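Local coordinates for protein phosphoribosylformylglycinamidine synthase 2 (Thermus thermophilus, PDB 3VIU) that belongs to the PurM-like (AIR synthase related) family, is built from two similar halves, and binds adenosine-5'-diphosphate and a magnesium ion at separate sites, at residues A[32-37]-A[358-363]; A[298-303]-A[343-348]; A[446-451]-A[466-471]; A[672-677]-A[682-687]. One frame throughout, in Å; residues are numbered along the deposited sequence.

Interaction 1 (A[32-37]-A[358-363]); sequences LLFKVM and EALAEA
The aromatic ring of F34 carries the methyl CD1 of L360 over the middle of one face and meets the backbone oxygen of A359 at its edge. L360 CD1 sits 3.6 Å from the F34 ring centroid and only 13° off the ring normal, a clean CH-pi contact. At the rim, F34 CE2 comes to 3.3 Å from A359 O, near the ring plane, while F34 CZ reaches the methyl CB of A359. The same A359 oxygen accepts a hydrogen bond from W38 NE1, and the W38 ring also makes an edge-to-face pair with F34, so ring and carbonyl share one aromatic neighbour.

One turn further along the first helix, M37, modelled as selenomethionine, lies across L360 at about a right angle. Its CG is 3.8 Å from L360 CG, and its chain bends at chi2 (-62°) and chi3 (-80°), which folds the terminal CE back to 3.8 Å from L360 O. Both carbonyls near the helix ends are tied by one water, which donates to M37 O at 2.9 Å and to L360 O at 3.2 Å; two polar groups are thereby satisfied beside an otherwise greasy joint.

Beyond the pair, M37 also leans on S267 and S270 of helix 264-275, and its side chain lies about 8 Å from the bound ADP. The whole is a helix-against-helix joint, through which helix 28-37 of the linker-domain family is seated on the short helix 357-361 that follows the last strand of a seven-stranded mixed sheet.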
loop_
_atom_site.group_PDB
_atom_site.type_symbol
_atom_site.label_atom_id
_atom_site.label_comp_id
_atom_site.label_asym_id
_atom_site.label_seq_id
_atom_site.Cartn_x
_atom_site.Cartn_y
_atom_site.Cartn_z
ATOM N N LEU A 32 -7.845 28.802 11.666
ATOM C CA LEU A 32 -8.424 27.612 11.059
ATOM C C LEU A 32 -7.430 26.928 10.118
ATOM O O LEU A 32 -7.420 25.703 10.008
ATOM C CB LEU A 32 -9.721 27.981 10.324
ATOM C CG LEU A 32 -11.046 27.753 11.078
ATOM C CD1 LEU A 32 -10.863 27.964 12.564
ATOM C CD2 LEU A 32 -12.115 28.694 10.541
ATOM N N LEU A 33 -6.587 27.714 9.454
ATOM C CA LEU A 33 -5.592 27.149 8.550
ATOM C C LEU A 33 -4.580 26.301 9.333
ATOM O O LEU A 33 -4.236 25.183 8.927
ATOM C CB LEU A 33 -4.860 28.266 7.789
ATOM C CG LEU A 33 -5.674 29.163 6.838
ATOM C CD1 LEU A 33 -4.743 30.159 6.158
ATOM C CD2 LEU A 33 -6.392 28.323 5.791
ATOM N N PHE A 34 -4.101 26.833 10.454
ATOM C CA PHE A 34 -3.140 26.105 11.269
ATOM C C PHE A 34 -3.736 24.840 11.875
ATOM O O PHE A 34 -3.099 23.788 11.872
ATOM C CB PHE A 34 -2.589 26.993 12.383
ATOM C CG PHE A 34 -1.473 27.889 11.939
ATOM C CD1 PHE A 34 -1.717 29.216 11.599
ATOM C CD2 PHE A 34 -0.175 27.400 11.836
ATOM C CE1 PHE A 34 -0.678 30.042 11.161
ATOM C CE2 PHE A 34 0.862 28.213 11.400
ATOM C CZ PHE A 34 0.611 29.536 11.062
ATOM N N LYS A 35 -4.955 24.941 12.390
ATOM C CA LYS A 35 -5.604 23.786 12.989
ATOM C C LYS A 35 -5.500 22.590 12.047
ATOM O O LYS A 35 -5.211 21.475 12.480
ATOM C CB LYS A 35 -7.079 24.081 13.289
ATOM C CG LYS A 35 -7.813 22.903 13.935
ATOM C CD LYS A 35 -9.321 23.128 14.049
ATOM C CE LYS A 35 -9.988 23.192 12.673
ATOM N NZ LYS A 35 -11.483 23.256 12.755
ATOM N N VAL A 36 -5.711 22.829 10.756
ATOM C CA VAL A 36 -5.661 21.760 9.764
ATOM C C VAL A 36 -4.253 21.412 9.271
ATOM O O VAL A 36 -3.921 20.236 9.121
ATOM C CB VAL A 36 -6.561 22.100 8.545
ATOM C CG1 VAL A 36 -6.532 20.960 7.528
ATOM C CG2 VAL A 36 -7.993 22.346 9.014
HETATM N N MSE A 37 -3.425 22.420 9.019
HETATM C CA MSE A 37 -2.069 22.161 8.537
HETATM C C MSE A 37 -1.150 21.575 9.605
HETATM O O MSE A 37 -0.158 20.923 9.284
HETATM C CB MSE A 37 -1.450 23.440 7.971
HETATM C CG MSE A 37 -2.060 23.882 6.648
HETATM SE SE MSE A 37 -1.821 22.572 5.208
HETATM C CE MSE A 37 0.014 22.988 4.716
ATOM N N GLU A 358 6.707 28.789 5.618
ATOM C CA GLU A 358 7.409 27.918 6.562
ATOM C C GLU A 358 6.569 27.613 7.799
ATOM O O GLU A 358 6.534 26.479 8.275
ATOM C CB GLU A 358 8.719 28.557 7.020
ATOM C CG GLU A 358 9.517 27.648 7.939
ATOM C CD GLU A 358 10.618 28.369 8.678
ATOM O OE1 GLU A 358 10.300 29.189 9.565
ATOM O OE2 GLU A 358 11.801 28.115 8.371
ATOM N N ALA A 359 5.902 28.636 8.319
ATOM C CA ALA A 359 5.078 28.483 9.508
ATOM C C ALA A 359 3.978 27.455 9.297
ATOM O O ALA A 359 3.585 26.742 10.226
ATOM C CB ALA A 359 4.462 29.831 9.892
ATOM N N LEU A 360 3.494 27.374 8.062
ATOM C CA LEU A 360 2.418 26.459 7.720
ATOM C C LEU A 360 2.860 25.040 7.349
ATOM O O LEU A 360 2.149 24.079 7.629
ATOM C CB LEU A 360 1.598 27.069 6.579
ATOM C CG LEU A 360 0.077 27.049 6.720
ATOM C CD1 LEU A 360 -0.351 27.408 8.142
ATOM C CD2 LEU A 360 -0.506 28.027 5.730
ATOM N N ALA A 361 4.035 24.910 6.740
ATOM C CA ALA A 361 4.536 23.610 6.304
ATOM C C ALA A 361 5.478 22.899 7.269
ATOM O O ALA A 361 5.642 21.678 7.192
ATOM C CB ALA A 361 5.219 23.754 4.945
ATOM N N GLU A 362 6.106 23.649 8.167
ATOM C CA GLU A 362 7.040 23.049 9.113
ATOM C C GLU A 362 6.562 23.143 10.550
ATOM O O GLU A 362 7.043 23.973 11.323
ATOM C CB GLU A 362 8.414 23.704 8.977
ATOM C CG GLU A 362 9.079 23.440 7.630
ATOM C CD GLU A 362 10.475 24.038 7.531
ATOM O OE1 GLU A 362 11.330 23.704 8.386
ATOM O OE2 GLU A 362 10.720 24.839 6.599
ATOM N N ALA A 363 5.618 22.273 10.900
ATOM C CA ALA A 363 5.049 22.232 12.240
ATOM C C ALA A 363 5.973 21.524 13.233
ATOM O O ALA A 363 6.863 20.764 12.846
ATOM C CB ALA A 363 3.693 21.534 12.207
HETATM O O HOH W 1 2.241 20.930 7.575
#

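Interaction 2 (A[298-303]-A[343-348]); sequences ELLLSE and FRVLFR
The backbone oxygen of L300 takes a hydrogen bond from T266 OG1 of helix 264-275, which satisfies that oxygen; the side chain of the same residue meets the strand. It reaches V345 tip to tip. L300 CD2 comes down on both branches of the valine, 3.8 Å from V345 CG1 and 3.9 Å from V345 CG2, and the second leucine methyl, L300 CD1, lies 4.0 Å from V345 CG1. With CG of L300 placed opposite its carbonyl carbon (chi1 -74°), the isobutyl fork projects from the helix straight at the strand.

Two phenylalanines flank this centre. F343 offers CZ to L300 CD2 at 4.2 Å, and its ring is backed within its own strand by V345 CG2, which lies 3.6 Å above one face and towards the rim. Further along, F347 CE2 meets L299 CD1 at 4.2 Å.

Helix 296-301 thus packs on strand 342-347 of the seven-stranded mixed sheet in the PurM-like C-terminal domain of the first half. F343, V345 and F347 are every second residue of that strand, and all turn to the helix; R344, on its other side, forms salt bridges to E281 and E354 of the neighbouring strands. L300 also touches L282 of strand 279-283 and V29 and L33 of helix 28-37, so the leucine is wedged between sheet and linker helix.

Across the two segments the chemistry is wholly apolar: contact is made by methyls and ring carbons near van der Waals distance, which gives adhesion without directional bonds, while backbone pairing with adjacent strands, such as V345 with V352, fixes where the strand lies.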
loop_
_atom_site.group_PDB
_atom_site.type_symbol
_atom_site.label_atom_id
_atom_site.label_comp_id
_atom_site.label_asym_id
_atom_site.label_seq_id
_atom_site.Cartn_x
_atom_site.Cartn_y
_atom_site.Cartn_z
ATOM N N GLU A 298 -14.181 28.389 4.288
ATOM C CA GLU A 298 -14.854 27.288 3.596
ATOM C C GLU A 298 -14.191 26.986 2.258
ATOM O O GLU A 298 -13.995 25.826 1.897
ATOM C CB GLU A 298 -16.325 27.625 3.356
ATOM C CG GLU A 298 -17.190 27.494 4.591
ATOM C CD GLU A 298 -18.605 27.984 4.366
ATOM O OE1 GLU A 298 -19.466 27.683 5.217
ATOM O OE2 GLU A 298 -18.854 28.676 3.350
ATOM N N LEU A 299 -13.854 28.033 1.516
ATOM C CA LEU A 299 -13.211 27.846 0.228
ATOM C C LEU A 299 -11.809 27.304 0.443
ATOM O O LEU A 299 -11.389 26.351 -0.218
ATOM C CB LEU A 299 -13.159 29.172 -0.539
ATOM C CG LEU A 299 -14.528 29.735 -0.964
ATOM C CD1 LEU A 299 -14.383 31.166 -1.452
ATOM C CD2 LEU A 299 -15.134 28.848 -2.046
ATOM N N LEU A 300 -11.101 27.899 1.396
ATOM C CA LEU A 300 -9.729 27.503 1.706
ATOM C C LEU A 300 -9.555 26.080 2.228
ATOM O O LEU A 300 -8.572 25.412 1.904
ATOM C CB LEU A 300 -9.124 28.474 2.722
ATOM C CG LEU A 300 -8.736 29.871 2.232
ATOM C CD1 LEU A 300 -8.503 30.775 3.421
ATOM C CD2 LEU A 300 -7.488 29.784 1.381
ATOM N N LEU A 301 -10.506 25.606 3.024
ATOM C CA LEU A 301 -10.377 24.277 3.600
ATOM C C LEU A 301 -11.236 23.177 2.998
ATOM O O LEU A 301 -11.196 22.037 3.452
ATOM C CB LEU A 301 -10.606 24.369 5.111
ATOM C CG LEU A 301 -9.657 25.387 5.756
ATOM C CD1 LEU A 301 -9.776 25.356 7.266
ATOM C CD2 LEU A 301 -8.241 25.068 5.330
ATOM N N SER A 302 -12.018 23.509 1.979
ATOM C CA SER A 302 -12.840 22.501 1.338
ATOM C C SER A 302 -11.932 21.412 0.803
ATOM O O SER A 302 -10.825 21.686 0.339
ATOM C CB SER A 302 -13.615 23.088 0.167
ATOM O OG SER A 302 -14.164 22.048 -0.624
ATOM N N GLU A 303 -12.402 20.174 0.863
ATOM C CA GLU A 303 -11.628 19.056 0.349
ATOM C C GLU A 303 -12.444 18.379 -0.738
ATOM O O GLU A 303 -12.491 17.154 -0.814
ATOM C CB GLU A 303 -11.299 18.079 1.478
ATOM C CG GLU A 303 -10.441 18.716 2.561
ATOM C CD GLU A 303 -10.132 17.782 3.716
ATOM O OE1 GLU A 303 -9.378 18.202 4.627
ATOM O OE2 GLU A 303 -10.641 16.638 3.712
ATOM N N PHE A 343 1.871 32.835 2.212
ATOM C CA PHE A 343 0.647 32.348 1.599
ATOM C C PHE A 343 -0.326 33.498 1.838
ATOM O O PHE A 343 -0.849 33.662 2.942
ATOM C CB PHE A 343 0.137 31.074 2.285
ATOM C CG PHE A 343 -1.106 30.505 1.651
ATOM C CD1 PHE A 343 -2.130 29.990 2.437
ATOM C CD2 PHE A 343 -1.256 30.500 0.267
ATOM C CE1 PHE A 343 -3.288 29.481 1.858
ATOM C CE2 PHE A 343 -2.407 29.995 -0.328
ATOM C CZ PHE A 343 -3.428 29.484 0.470
ATOM N N ARG A 344 -0.535 34.313 0.809
ATOM C CA ARG A 344 -1.427 35.462 0.910
ATOM C C ARG A 344 -2.759 35.130 0.261
ATOM O O ARG A 344 -2.818 34.773 -0.916
ATOM C CB ARG A 344 -0.801 36.676 0.220
ATOM C CG ARG A 344 -1.603 37.963 0.362
ATOM C CD ARG A 344 -0.957 39.074 -0.445
ATOM N NE ARG A 344 0.393 39.348 0.029
ATOM C CZ ARG A 344 1.392 39.735 -0.755
ATOM N NH1 ARG A 344 2.589 39.964 -0.235
ATOM N NH2 ARG A 344 1.205 39.876 -2.060
ATOM N N VAL A 345 -3.829 35.258 1.031
ATOM C CA VAL A 345 -5.151 34.953 0.520
ATOM C C VAL A 345 -6.019 36.200 0.338
ATOM O O VAL A 345 -6.266 36.952 1.289
ATOM C CB VAL A 345 -5.864 33.949 1.444
ATOM C CG1 VAL A 345 -7.188 33.526 0.832
ATOM C CG2 VAL A 345 -4.967 32.733 1.665
ATOM N N LEU A 346 -6.461 36.415 -0.896
ATOM C CA LEU A 346 -7.310 37.550 -1.231
ATOM C C LEU A 346 -8.745 37.102 -1.457
ATOM O O LEU A 346 -8.999 36.048 -2.044
ATOM C CB LEU A 346 -6.804 38.256 -2.494
ATOM C CG LEU A 346 -5.430 38.928 -2.432
ATOM C CD1 LEU A 346 -5.152 39.636 -3.752
ATOM C CD2 LEU A 346 -5.390 39.925 -1.282
ATOM N N PHE A 347 -9.682 37.906 -0.974
ATOM C CA PHE A 347 -11.095 37.614 -1.133
ATOM C C PHE A 347 -11.839 38.935 -1.180
ATOM O O PHE A 347 -11.641 39.798 -0.325
ATOM C CB PHE A 347 -11.614 36.761 0.026
ATOM C CG PHE A 347 -13.085 36.450 -0.060
ATOM C CD1 PHE A 347 -13.973 36.959 0.878
ATOM C CD2 PHE A 347 -13.579 35.632 -1.072
ATOM C CE1 PHE A 347 -15.340 36.655 0.813
ATOM C CE2 PHE A 347 -14.940 35.321 -1.147
ATOM C CZ PHE A 347 -15.820 35.832 -0.202
ATOM N N ARG A 348 -12.681 39.088 -2.196
ATOM C CA ARG A 348 -13.463 40.299 -2.382
ATOM C C ARG A 348 -12.653 41.556 -2.070
ATOM O O ARG A 348 -13.053 42.378 -1.251
ATOM C CB ARG A 348 -14.725 40.236 -1.515
ATOM C CG ARG A 348 -15.668 39.085 -1.889
ATOM C CD ARG A 348 -16.880 38.978 -0.958
ATOM N NE ARG A 348 -17.761 40.146 -1.013
ATOM C CZ ARG A 348 -18.682 40.352 -1.954
ATOM N NH1 ARG A 348 -19.435 41.443 -1.916
ATOM N NH2 ARG A 348 -18.856 39.463 -2.929
#

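Interaction 3 (A[446-451]-A[466-471]); sequences KVDQNP and LAEACR
D448 lays its carboxylate against that of E468, the two planes 9° apart and stacked. This pairing sits in a split beta-alpha-beta crossover of the PurM-like N-terminal domain: strand 441-448 leads through helix 458-475 to strand 479-488, and strand 538-548 lies between the two parallel strands. Strand 446-448 and helix 466-471 run nearly antiparallel, at 156°, with their axes 7.3 Å apart at closest approach.

E468 sets CG opposite its backbone N (chi1 -171°) and then runs extended, which brings its carboxylate over the aspartate. D448 OD2 is 3.7 Å from E468 OE1, two like charges face to face, and D448 CB lies 3.6 Å from E468 OE2. E468 OE1 is also close to E623 OE2. Such a cluster of acids is plausible here because a magnesium ion lies about 5 Å from the E468 side chain, and its positive charge would probably ease the repulsion.

The other aspartate oxygen has a partner outside the pair: D448 OD1 accepts a hydrogen bond from N472 ND2. N472 belongs to the magnesium site with D430 and D620, so D448 is a second-shell residue that probably helps to position a first-shell one. R471, one residue before N472, makes salt bridges to D620 and E599.

Beside the acids, the small A469 lies where strand and helix come close. D448 OD1 rests 3.3 Å from A469 CA; A469 N is nearly as near, but its angle is too poor for a hydrogen bond, and A469 CB touches the same oxygen at 3.8 Å.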
loop_
_atom_site.group_PDB
_atom_site.type_symbol
_atom_site.label_atom_id
_atom_site.label_comp_id
_atom_site.label_asym_id
_atom_site.label_seq_id
_atom_site.Cartn_x
_atom_site.Cartn_y
_atom_site.Cartn_z
ATOM N N LYS A 446 3.163 -5.901 -5.093
ATOM C CA LYS A 446 2.488 -6.629 -4.040
ATOM C C LYS A 446 2.505 -5.796 -2.759
ATOM O O LYS A 446 3.403 -4.983 -2.549
ATOM C CB LYS A 446 3.190 -7.968 -3.809
ATOM C CG LYS A 446 2.257 -9.134 -3.480
ATOM C CD LYS A 446 1.683 -9.027 -2.097
ATOM C CE LYS A 446 0.771 -10.204 -1.800
ATOM N NZ LYS A 446 -0.375 -10.237 -2.743
ATOM N N VAL A 447 1.496 -5.983 -1.919
ATOM C CA VAL A 447 1.415 -5.277 -0.647
ATOM C C VAL A 447 1.164 -6.339 0.418
ATOM O O VAL A 447 0.320 -7.211 0.225
ATOM C CB VAL A 447 0.269 -4.240 -0.653
ATOM C CG1 VAL A 447 -1.026 -4.887 -1.097
ATOM C CG2 VAL A 447 0.101 -3.651 0.726
ATOM N N ASP A 448 1.902 -6.291 1.525
ATOM C CA ASP A 448 1.727 -7.286 2.591
ATOM C C ASP A 448 1.898 -6.751 4.002
ATOM O O ASP A 448 2.454 -5.681 4.221
ATOM C CB ASP A 448 2.750 -8.428 2.474
ATOM C CG ASP A 448 2.509 -9.345 1.300
ATOM O OD1 ASP A 448 3.328 -9.289 0.358
ATOM O OD2 ASP A 448 1.526 -10.133 1.327
ATOM N N GLN A 449 1.419 -7.555 4.946
ATOM C CA GLN A 449 1.539 -7.350 6.386
ATOM C C GLN A 449 0.650 -8.380 7.064
ATOM O O GLN A 449 -0.457 -8.679 6.601
ATOM C CB GLN A 449 1.206 -5.917 6.838
ATOM C CG GLN A 449 -0.222 -5.619 7.201
ATOM C CD GLN A 449 -0.648 -6.141 8.564
ATOM O OE1 GLN A 449 0.007 -5.905 9.588
ATOM N NE2 GLN A 449 -1.774 -6.834 8.584
ATOM N N ASN A 450 1.190 -8.949 8.137
ATOM C CA ASN A 450 0.529 -9.968 8.926
ATOM C C ASN A 450 0.216 -9.372 10.303
ATOM O O ASN A 450 1.109 -9.139 11.106
ATOM C CB ASN A 450 1.471 -11.174 9.034
ATOM C CG ASN A 450 0.873 -12.330 9.821
ATOM O OD1 ASN A 450 1.051 -13.494 9.449
ATOM N ND2 ASN A 450 0.179 -12.022 10.917
ATOM N N PRO A 451 -1.069 -9.126 10.593
ATOM C CA PRO A 451 -1.475 -8.548 11.883
ATOM C C PRO A 451 -1.164 -9.368 13.129
ATOM O O PRO A 451 -0.917 -8.798 14.192
ATOM C CB PRO A 451 -2.971 -8.309 11.700
ATOM C CG PRO A 451 -3.365 -9.374 10.754
ATOM C CD PRO A 451 -2.245 -9.372 9.742
ATOM N N LEU A 466 7.936 -6.293 4.828
ATOM C CA LEU A 466 8.811 -5.899 3.731
ATOM C C LEU A 466 9.420 -7.149 3.088
ATOM O O LEU A 466 9.483 -7.276 1.861
ATOM C CB LEU A 466 9.933 -4.983 4.229
ATOM C CG LEU A 466 10.344 -3.871 3.255
ATOM C CD1 LEU A 466 11.594 -3.172 3.768
ATOM C CD2 LEU A 466 10.581 -4.442 1.871
ATOM N N ALA A 467 9.874 -8.072 3.926
ATOM C CA ALA A 467 10.458 -9.313 3.439
ATOM C C ALA A 467 9.464 -10.035 2.522
ATOM O O ALA A 467 9.780 -10.326 1.366
ATOM C CB ALA A 467 10.843 -10.210 4.620
ATOM N N GLU A 468 8.259 -10.294 3.028
ATOM C CA GLU A 468 7.231 -10.986 2.259
ATOM C C GLU A 468 6.934 -10.286 0.934
ATOM O O GLU A 468 6.924 -10.921 -0.119
ATOM C CB GLU A 468 5.937 -11.111 3.070
ATOM C CG GLU A 468 4.897 -12.013 2.397
ATOM C CD GLU A 468 3.654 -12.257 3.249
ATOM O OE1 GLU A 468 2.869 -13.176 2.915
ATOM O OE2 GLU A 468 3.450 -11.530 4.245
ATOM N N ALA A 469 6.692 -8.980 0.982
ATOM C CA ALA A 469 6.400 -8.236 -0.236
ATOM C C ALA A 469 7.535 -8.411 -1.254
ATOM O O ALA A 469 7.289 -8.659 -2.436
ATOM C CB ALA A 469 6.196 -6.761 0.087
ATOM N N CYS A 470 8.776 -8.292 -0.798
ATOM C CA CYS A 470 9.910 -8.462 -1.695
ATOM C C CYS A 470 9.997 -9.903 -2.200
ATOM O O CYS A 470 10.360 -10.136 -3.352
ATOM C CB CYS A 470 11.207 -8.088 -0.988
ATOM S SG CYS A 470 11.366 -6.336 -0.680
ATOM N N ARG A 471 9.657 -10.861 -1.335
ATOM C CA ARG A 471 9.700 -12.266 -1.703
ATOM C C ARG A 471 8.672 -12.545 -2.795
ATOM O O ARG A 471 8.956 -13.252 -3.763
ATOM C CB ARG A 471 9.411 -13.157 -0.485
ATOM C CG ARG A 471 9.688 -14.648 -0.720
ATOM C CD ARG A 471 9.247 -15.494 0.455
ATOM N NE ARG A 471 9.740 -14.949 1.717
ATOM C CZ ARG A 471 8.962 -14.595 2.737
ATOM N NH1 ARG A 471 9.510 -14.107 3.836
ATOM N NH2 ARG A 471 7.639 -14.730 2.660
#

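Interaction 4 (A[672-677]-A[682-687]); sequences EATLLL and LPYRVL
Y684 lies along the helix between T674 and L677, and these two residues make its first shell. At the phenol end, T674 CB is 3.5 Å from Y684 OH and the methyl T674 CG2 is 3.8 Å from Y684 CE1. At the root of the ring, L677 CD1 packs 3.7 Å from Y684 CB, and L677 CB touches Y684 CD2. Both residues approach the ring at a slant. The tyrosine gets there because its ring carbon CG stands between the backbone N and the carbonyl carbon (chi1 77°), a tight placement that swings the ring back along the helix.

A backbone bond closes the turn: L682 N donates to L677 O at 3.2 Å with a nearly straight N-H...O angle of 167°, the donor tilted 29° out of the carbonyl plane. Linking a carbonyl to an amide five residues on, it has the spacing of a six-to-one bond at the end of a helix. L677 CD2 and L682 CD1 then meet more loosely, at 4.4 Å.

Outside this shell, the polar ends are held by the helix itself. Y684 OH is hydrogen-bonded to E678 OE2, and T674 OG1 to the carbonyls of L670 and Q671, which turns the threonine methyl to the ring. L677 packs on I567 and T674 on L565, both of strand 563-567, and L682 on A605 of helix 596-611.

Helix 670-679 thus turns tightly back into strand 684-690, the second half of a split beta-alpha-beta crossover that starts from strand 661-665, with strand 563-567 between the two parallel strands of the PurM-like C-terminal domain.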
loop_
_atom_site.group_PDB
_atom_site.type_symbol
_atom_site.label_atom_id
_atom_site.label_comp_id
_atom_site.label_asym_id
_atom_site.label_seq_id
_atom_site.Cartn_x
_atom_site.Cartn_y
_atom_site.Cartn_z
ATOM N N GLU A 672 21.073 -28.981 -12.505
ATOM C CA GLU A 672 21.546 -27.602 -12.613
ATOM C C GLU A 672 20.915 -26.720 -11.543
ATOM O O GLU A 672 21.547 -25.794 -11.033
ATOM C CB GLU A 672 21.193 -27.003 -13.971
ATOM C CG GLU A 672 21.744 -27.719 -15.176
ATOM C CD GLU A 672 21.107 -27.201 -16.442
ATOM O OE1 GLU A 672 21.294 -26.005 -16.759
ATOM O OE2 GLU A 672 20.406 -27.986 -17.111
ATOM N N ALA A 673 19.658 -27.002 -11.224
ATOM C CA ALA A 673 18.942 -26.232 -10.222
ATOM C C ALA A 673 19.512 -26.549 -8.857
ATOM O O ALA A 673 19.817 -25.646 -8.077
ATOM C CB ALA A 673 17.453 -26.562 -10.267
ATOM N N THR A 674 19.673 -27.836 -8.571
ATOM C CA THR A 674 20.206 -28.243 -7.281
ATOM C C THR A 674 21.659 -27.801 -7.121
ATOM O O THR A 674 22.130 -27.544 -6.014
ATOM C CB THR A 674 20.101 -29.769 -7.093
ATOM O OG1 THR A 674 20.811 -30.436 -8.144
ATOM C CG2 THR A 674 18.639 -30.201 -7.111
ATOM N N LEU A 675 22.367 -27.704 -8.233
ATOM C CA LEU A 675 23.753 -27.279 -8.189
ATOM C C LEU A 675 23.768 -25.805 -7.781
ATOM O O LEU A 675 24.590 -25.381 -6.967
ATOM C CB LEU A 675 24.389 -27.476 -9.570
ATOM C CG LEU A 675 25.913 -27.568 -9.693
ATOM C CD1 LEU A 675 26.545 -26.206 -9.468
ATOM C CD2 LEU A 675 26.442 -28.599 -8.694
ATOM N N LEU A 676 22.833 -25.031 -8.330
ATOM C CA LEU A 676 22.733 -23.604 -8.030
ATOM C C LEU A 676 22.431 -23.354 -6.547
ATOM O O LEU A 676 23.116 -22.568 -5.888
ATOM C CB LEU A 676 21.658 -22.963 -8.917
ATOM C CG LEU A 676 21.319 -21.471 -8.769
ATOM C CD1 LEU A 676 20.636 -20.974 -10.041
ATOM C CD2 LEU A 676 20.405 -21.249 -7.560
ATOM N N LEU A 677 21.416 -24.028 -6.018
ATOM C CA LEU A 677 21.060 -23.849 -4.618
ATOM C C LEU A 677 22.227 -24.206 -3.705
ATOM O O LEU A 677 22.484 -23.519 -2.714
ATOM C CB LEU A 677 19.842 -24.699 -4.266
ATOM C CG LEU A 677 18.571 -24.346 -5.034
ATOM C CD1 LEU A 677 17.477 -25.325 -4.669
ATOM C CD2 LEU A 677 18.161 -22.917 -4.722
ATOM N N LEU A 682 22.259 -22.939 0.380
ATOM C CA LEU A 682 20.860 -22.928 0.790
ATOM C C LEU A 682 20.264 -24.309 1.042
ATOM O O LEU A 682 20.395 -25.216 0.218
ATOM C CB LEU A 682 20.013 -22.204 -0.262
ATOM C CG LEU A 682 20.259 -20.712 -0.502
ATOM C CD1 LEU A 682 19.235 -20.161 -1.487
ATOM C CD2 LEU A 682 20.165 -19.966 0.822
ATOM N N PRO A 683 19.605 -24.489 2.196
ATOM C CA PRO A 683 19.002 -25.791 2.489
ATOM C C PRO A 683 17.884 -25.959 1.474
ATOM O O PRO A 683 17.233 -24.979 1.107
ATOM C CB PRO A 683 18.456 -25.613 3.902
ATOM C CG PRO A 683 19.318 -24.518 4.486
ATOM C CD PRO A 683 19.439 -23.565 3.331
ATOM N N TYR A 684 17.673 -27.180 1.003
ATOM C CA TYR A 684 16.619 -27.431 0.027
ATOM C C TYR A 684 16.234 -28.898 0.058
ATOM O O TYR A 684 16.913 -29.716 0.685
ATOM C CB TYR A 684 17.086 -27.048 -1.385
ATOM C CG TYR A 684 18.011 -28.054 -2.041
ATOM C CD1 TYR A 684 17.500 -29.181 -2.692
ATOM C CD2 TYR A 684 19.394 -27.891 -2.001
ATOM C CE1 TYR A 684 18.343 -30.121 -3.285
ATOM C CE2 TYR A 684 20.249 -28.829 -2.590
ATOM C CZ TYR A 684 19.714 -29.940 -3.229
ATOM O OH TYR A 684 20.548 -30.874 -3.802
ATOM N N ARG A 685 15.139 -29.223 -0.620
ATOM C CA ARG A 685 14.657 -30.598 -0.690
ATOM C C ARG A 685 13.838 -30.859 -1.938
ATOM O O ARG A 685 13.132 -29.980 -2.438
ATOM C CB ARG A 685 13.794 -30.939 0.528
ATOM C CG ARG A 685 14.563 -31.331 1.783
ATOM C CD ARG A 685 13.846 -32.466 2.520
ATOM N NE ARG A 685 13.905 -33.722 1.772
ATOM C CZ ARG A 685 12.868 -34.536 1.578
ATOM N NH1 ARG A 685 11.669 -34.238 2.070
ATOM N NH2 ARG A 685 13.035 -35.653 0.881
ATOM N N VAL A 686 13.946 -32.083 -2.436
ATOM C CA VAL A 686 13.193 -32.514 -3.601
ATOM C C VAL A 686 11.998 -33.283 -3.039
ATOM O O VAL A 686 12.098 -34.473 -2.753
ATOM C CB VAL A 686 14.030 -33.456 -4.495
ATOM C CG1 VAL A 686 13.222 -33.850 -5.723
ATOM C CG2 VAL A 686 15.329 -32.768 -4.907
ATOM N N LEU A 687 10.874 -32.590 -2.886
ATOM C CA LEU A 687 9.659 -33.178 -2.328
ATOM C C LEU A 687 8.970 -34.237 -3.174
ATOM O O LEU A 687 8.480 -35.228 -2.628
ATOM C CB LEU A 687 8.651 -32.075 -2.003
ATOM C CG LEU A 687 9.179 -30.936 -1.125
ATOM C CD1 LEU A 687 8.077 -29.918 -0.932
ATOM C CD2 LEU A 687 9.668 -31.470 0.214
#

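From the N terminus, helix 28-37 is the first part engaged, and interaction 1 closes a very long loop by bringing it to helix 357-361. Interaction 2 is nested inside that loop and joins helix 296-301 to strand 342-347. The two also touch directly: L301 packs against L32, L33 and V36, so linker helix, helix 296-301 and sheet form one continuous block. Interactions 3 and 4 follow in series, each closing a short loop, a helix against its strand, in the PurM-like N-terminal and C-terminal domains of the second half. Their centres lie 25 Å apart, whereas interactions 1 and 4 sit on opposite sides of the chain's centre, 57 Å apart.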